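PDB 7CTQ: peptidyl tryptophan dihydroxylase from Pseudomonas putida, which probably uses its bound FAD to dihydroxylate a peptidyl tryptophan, a step essential for biogenesis of a tryptophylquinone cofactor. Local coordinates for residues R152-G155 with P156-V159; V398-Q402 with A403-L407. All coordinates share one frame; numbering follows the deposited sequence.

Interaction 1 of 2, residues R152-G155 with P156-V159; sequences RLRG and PETV
R154 reaches along the chain to E157, three residues on, and holds its carboxylate side-on. With CG anti to the backbone N (chi1 -164°) and the chain extended as far as NE, the arginine is long enough to span the intervening loop. Its NE bonds E157 OE1 at 2.8 Å and its NH1 bonds E157 OE2 at 2.7 Å, each oxygen accepting on its syn lone pair. The guanidinium and carboxylate planes lie 7° apart, so this two-pronged salt bridge fixes the rotation of both flat groups. R154 NH2 has a second acidic partner, D151. At G155 the backbone takes over: a water 2.8 Å from G155 O donates to it and also to E157 OE1, which thus accepts two bonds. P156 suits the bend that follows, its ring lying against W343 and helix 335-341, while its carbonyl O accepts T158 OG1 at 2.6 Å. Replacing E157 by an alanine would probably leave R154 NE and NH1 without their mate and the guanidinium freer to turn. The whole is a salt-bridged connection between two strands of different sheets, 153-154 and 158-166, with the E157 side chain about 11 Å from the FAD.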
loop_
_atom_site.group_PDB
_atom_site.type_symbol
_atom_site.label_atom_id
_atom_site.label_comp_id
_atom_site.label_asym_id
_atom_site.label_seq_id
_atom_site.Cartn_x
_atom_site.Cartn_y
_atom_site.Cartn_z
ATOM N N ARG A 152 -1.496 13.753 7.194
ATOM C CA ARG A 152 -0.924 13.471 8.508
ATOM C C ARG A 152 0.600 13.490 8.460
ATOM O O ARG A 152 1.246 14.025 9.365
ATOM C CB ARG A 152 -1.418 12.125 9.014
ATOM C CG ARG A 152 -0.951 11.782 10.404
ATOM C CD ARG A 152 -2.069 11.100 11.170
ATOM N NE ARG A 152 -1.750 10.914 12.591
ATOM C CZ ARG A 152 -2.058 11.774 13.559
ATOM N NH1 ARG A 152 -2.703 12.904 13.286
ATOM N NH2 ARG A 152 -1.715 11.501 14.809
ATOM N N LEU A 153 1.186 12.905 7.418
ATOM C CA LEU A 153 2.620 12.980 7.166
ATOM C C LEU A 153 2.855 13.094 5.671
ATOM O O LEU A 153 2.087 12.554 4.869
ATOM C CB LEU A 153 3.363 11.744 7.669
ATOM C CG LEU A 153 3.412 11.601 9.177
ATOM C CD1 LEU A 153 3.816 10.176 9.512
ATOM C CD2 LEU A 153 4.393 12.623 9.734
ATOM N N ARG A 154 3.946 13.764 5.311
ATOM C CA ARG A 154 4.314 13.957 3.916
ATOM C C ARG A 154 5.826 13.908 3.827
ATOM O O ARG A 154 6.511 14.646 4.539
ATOM C CB ARG A 154 3.785 15.285 3.376
ATOM C CG ARG A 154 3.799 15.352 1.860
ATOM C CD ARG A 154 3.130 16.605 1.319
ATOM N NE ARG A 154 3.131 16.549 -0.139
ATOM C CZ ARG A 154 2.111 16.127 -0.876
ATOM N NH1 ARG A 154 2.228 16.090 -2.201
ATOM N NH2 ARG A 154 0.972 15.773 -0.299
ATOM N N GLY A 155 6.343 13.016 2.990
ATOM C CA GLY A 155 7.770 12.886 2.833
ATOM C C GLY A 155 8.315 13.855 1.808
ATOM O O GLY A 155 7.597 14.716 1.292
ATOM N N PRO A 156 9.601 13.721 1.491
ATOM C CA PRO A 156 10.219 14.583 0.473
ATOM C C PRO A 156 9.398 14.569 -0.802
ATOM O O PRO A 156 9.057 13.505 -1.311
ATOM C CB PRO A 156 11.594 13.943 0.253
ATOM C CG PRO A 156 11.831 13.097 1.469
ATOM C CD PRO A 156 10.487 12.628 1.918
ATOM N N GLU A 157 9.058 15.766 -1.294
ATOM C CA GLU A 157 8.227 15.890 -2.486
ATOM C C GLU A 157 8.901 15.209 -3.673
ATOM O O GLU A 157 10.062 15.484 -3.986
ATOM C CB GLU A 157 7.962 17.360 -2.804
ATOM C CG GLU A 157 6.691 17.559 -3.612
ATOM C CD GLU A 157 5.451 17.122 -2.845
ATOM O OE1 GLU A 157 5.409 17.299 -1.598
ATOM O OE2 GLU A 157 4.526 16.577 -3.486
ATOM N N THR A 158 8.168 14.311 -4.326
ATOM C CA THR A 158 8.758 13.412 -5.310
ATOM C C THR A 158 7.856 13.320 -6.534
ATOM O O THR A 158 6.631 13.237 -6.406
ATOM C CB THR A 158 8.967 12.015 -4.695
ATOM O OG1 THR A 158 9.699 12.141 -3.466
ATOM C CG2 THR A 158 9.752 11.130 -5.621
ATOM N N VAL A 159 8.463 13.319 -7.717
ATOM C CA VAL A 159 7.727 13.222 -8.973
ATOM C C VAL A 159 8.308 12.081 -9.797
ATOM O O VAL A 159 9.529 11.884 -9.848
ATOM C CB VAL A 159 7.748 14.556 -9.760
ATOM C CG1 VAL A 159 7.151 14.384 -11.137
ATOM C CG2 VAL A 159 6.951 15.617 -9.027
HETATM O O HOH W 1 6.821 17.435 0.949
#

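Interaction 2 of 2, residues V398-Q402 with A403-L407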
loop_
_atom_site.group_PDB
_atom_site.type_symbol
_atom_site.label_atom_id
_atom_site.label_comp_id
_atom_site.label_asym_id
_atom_site.label_seq_id
_atom_site.Cartn_x
_atom_site.Cartn_y
_atom_site.Cartn_z
ATOM N N VAL A 398 1.367 -9.708 32.745
ATOM C CA VAL A 398 2.277 -8.565 32.842
ATOM C C VAL A 398 1.908 -7.681 34.029
ATOM O O VAL A 398 2.783 -7.130 34.706
ATOM C CB VAL A 398 2.292 -7.771 31.519
ATOM C CG1 VAL A 398 3.063 -6.476 31.687
ATOM C CG2 VAL A 398 2.887 -8.618 30.395
ATOM N N ARG A 399 0.608 -7.519 34.295
ATOM C CA ARG A 399 0.190 -6.855 35.524
ATOM C C ARG A 399 0.816 -7.537 36.735
ATOM O O ARG A 399 1.433 -6.878 37.583
ATOM C CB ARG A 399 -1.343 -6.853 35.631
ATOM C CG ARG A 399 -2.027 -5.657 34.983
ATOM C CD ARG A 399 -3.535 -5.752 35.195
ATOM N NE ARG A 399 -4.252 -4.540 34.807
ATOM C CZ ARG A 399 -4.322 -3.435 35.547
ATOM N NH1 ARG A 399 -3.697 -3.364 36.722
ATOM N NH2 ARG A 399 -5.015 -2.390 35.104
ATOM N N GLU A 400 0.685 -8.868 36.823
ATOM C CA GLU A 400 1.255 -9.572 37.977
ATOM C C GLU A 400 2.773 -9.434 38.008
ATOM O O GLU A 400 3.356 -9.167 39.067
ATOM C CB GLU A 400 0.842 -11.045 37.961
ATOM C CG GLU A 400 -0.631 -11.277 38.283
ATOM C CD GLU A 400 -0.962 -12.743 38.537
ATOM O OE1 GLU A 400 -0.185 -13.624 38.103
ATOM O OE2 GLU A 400 -2.001 -13.014 39.180
ATOM N N LEU A 401 3.433 -9.579 36.852
ATOM C CA LEU A 401 4.891 -9.413 36.809
ATOM C C LEU A 401 5.302 -8.023 37.267
ATOM O O LEU A 401 6.262 -7.872 38.032
ATOM C CB LEU A 401 5.431 -9.670 35.399
ATOM C CG LEU A 401 5.421 -11.104 34.864
ATOM C CD1 LEU A 401 5.675 -11.123 33.357
ATOM C CD2 LEU A 401 6.441 -11.968 35.602
ATOM N N GLN A 402 4.594 -6.991 36.806
ATOM C CA GLN A 402 4.925 -5.642 37.223
ATOM C C GLN A 402 4.603 -5.419 38.694
ATOM O O GLN A 402 5.180 -4.517 39.306
ATOM C CB GLN A 402 4.203 -4.630 36.333
ATOM C CG GLN A 402 4.658 -4.692 34.859
ATOM C CD GLN A 402 4.007 -3.632 33.980
ATOM O OE1 GLN A 402 2.818 -3.327 34.129
ATOM N NE2 GLN A 402 4.781 -3.078 33.047
ATOM N N ALA A 403 3.721 -6.233 39.275
ATOM C CA ALA A 403 3.441 -6.204 40.706
ATOM C C ALA A 403 4.432 -7.026 41.521
ATOM O O ALA A 403 4.263 -7.128 42.742
ATOM C CB ALA A 403 2.021 -6.710 40.981
ATOM N N GLY A 404 5.441 -7.623 40.890
ATOM C CA GLY A 404 6.463 -8.357 41.613
ATOM C C GLY A 404 6.208 -9.835 41.825
ATOM O O GLY A 404 6.979 -10.480 42.550
ATOM N N ARG A 405 5.160 -10.397 41.231
ATOM C CA ARG A 405 4.952 -11.833 41.344
ATOM C C ARG A 405 5.995 -12.574 40.500
ATOM O O ARG A 405 6.290 -12.158 39.372
ATOM C CB ARG A 405 3.534 -12.215 40.900
ATOM C CG ARG A 405 3.145 -13.620 41.322
ATOM C CD ARG A 405 1.728 -14.042 40.930
ATOM N NE ARG A 405 1.372 -15.284 41.625
ATOM C CZ ARG A 405 0.450 -16.153 41.219
ATOM N NH1 ARG A 405 -0.240 -15.933 40.105
ATOM N NH2 ARG A 405 0.220 -17.250 41.936
ATOM N N PRO A 406 6.601 -13.644 41.026
ATOM C CA PRO A 406 7.639 -14.349 40.263
ATOM C C PRO A 406 7.069 -15.016 39.022
ATOM O O PRO A 406 5.932 -15.505 39.019
ATOM C CB PRO A 406 8.181 -15.381 41.263
ATOM C CG PRO A 406 7.163 -15.449 42.355
ATOM C CD PRO A 406 6.567 -14.088 42.430
ATOM N N LEU A 407 7.884 -15.036 37.960
ATOM C CA LEU A 407 7.402 -15.509 36.662
ATOM C C LEU A 407 6.863 -16.928 36.755
ATOM O O LEU A 407 5.797 -17.230 36.206
ATOM C CB LEU A 407 8.518 -15.426 35.613
ATOM C CG LEU A 407 8.127 -15.928 34.221
ATOM C CD1 LEU A 407 6.824 -15.293 33.779
ATOM C CD2 LEU A 407 9.217 -15.645 33.212
HETATM O O HOH W 2 7.928 -10.130 38.747
#
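E400 and R405 run side by side in the same direction and meet in a salt bridge, R405 NH1 to E400 OE1 at 3.1 Å. The carboxylate oxygen lies in the guanidinium plane, at its edge, yet the two flat groups stand 84° apart. NH1 comes to the syn side of OE1, 31° out of the carboxylate plane, a single-pronged grip unlike a coplanar pair. R405 CG is anti to the backbone N (chi1 -165°), which sends the extended arginine alongside the glutamate, its CD 3.4 Å from E400 OE1. Long, flexible side chains suit such a surface pairing. Beside it, L401 CD2 touches L407 CD1 at 3.8 Å, one methyl of each leucine; both side chains also rest on L426 of helix 416-428, so their branched apolar ends suit the face of the turn that meets helix 416-428.

The backbone sets these partners in place. R405 N bonds E400 O at 3.1 Å, and G404 N bonds L401 O at 3.0 Å. A403 N still reaches R399 O in helical fashion. A water bridges L401 O and R405 O, giving the former a second donor. G404 has a positive phi, at which a side chain would be jammed against the preceding carbonyl oxygen; glycine avoids this. Farther out, R399 pairs with E375 and Q402 NE2 bonds V358 O, tying the helix to strand 370-378 and to the residue just before strand 359-367, while P406 occupies the N-cap position of helix 407-410. Two bonds back into the last turn and the positive phi of G404 make this a Schellman motif, ending helix 395-402.

The two contacts follow one another along the chain, neither nested nor crossed, with centres 44 Å apart and nearest atoms about 24 Å apart. Interaction 1 comes first and closes the short loop between strand 153-154, at the edge of a three-stranded antiparallel sheet, and strand 158-166 of the large mixed sheet. It lies in the part of the molecule that carries the FAD. The chain then runs through the long helix 299-327 and strands 359-367 and 370-378 before interaction 2 closes the turn between helices 395-402 and 407-410, a surface site 40 Å from the chain centre. One joins sheets; the other joins consecutive helices near the C terminus.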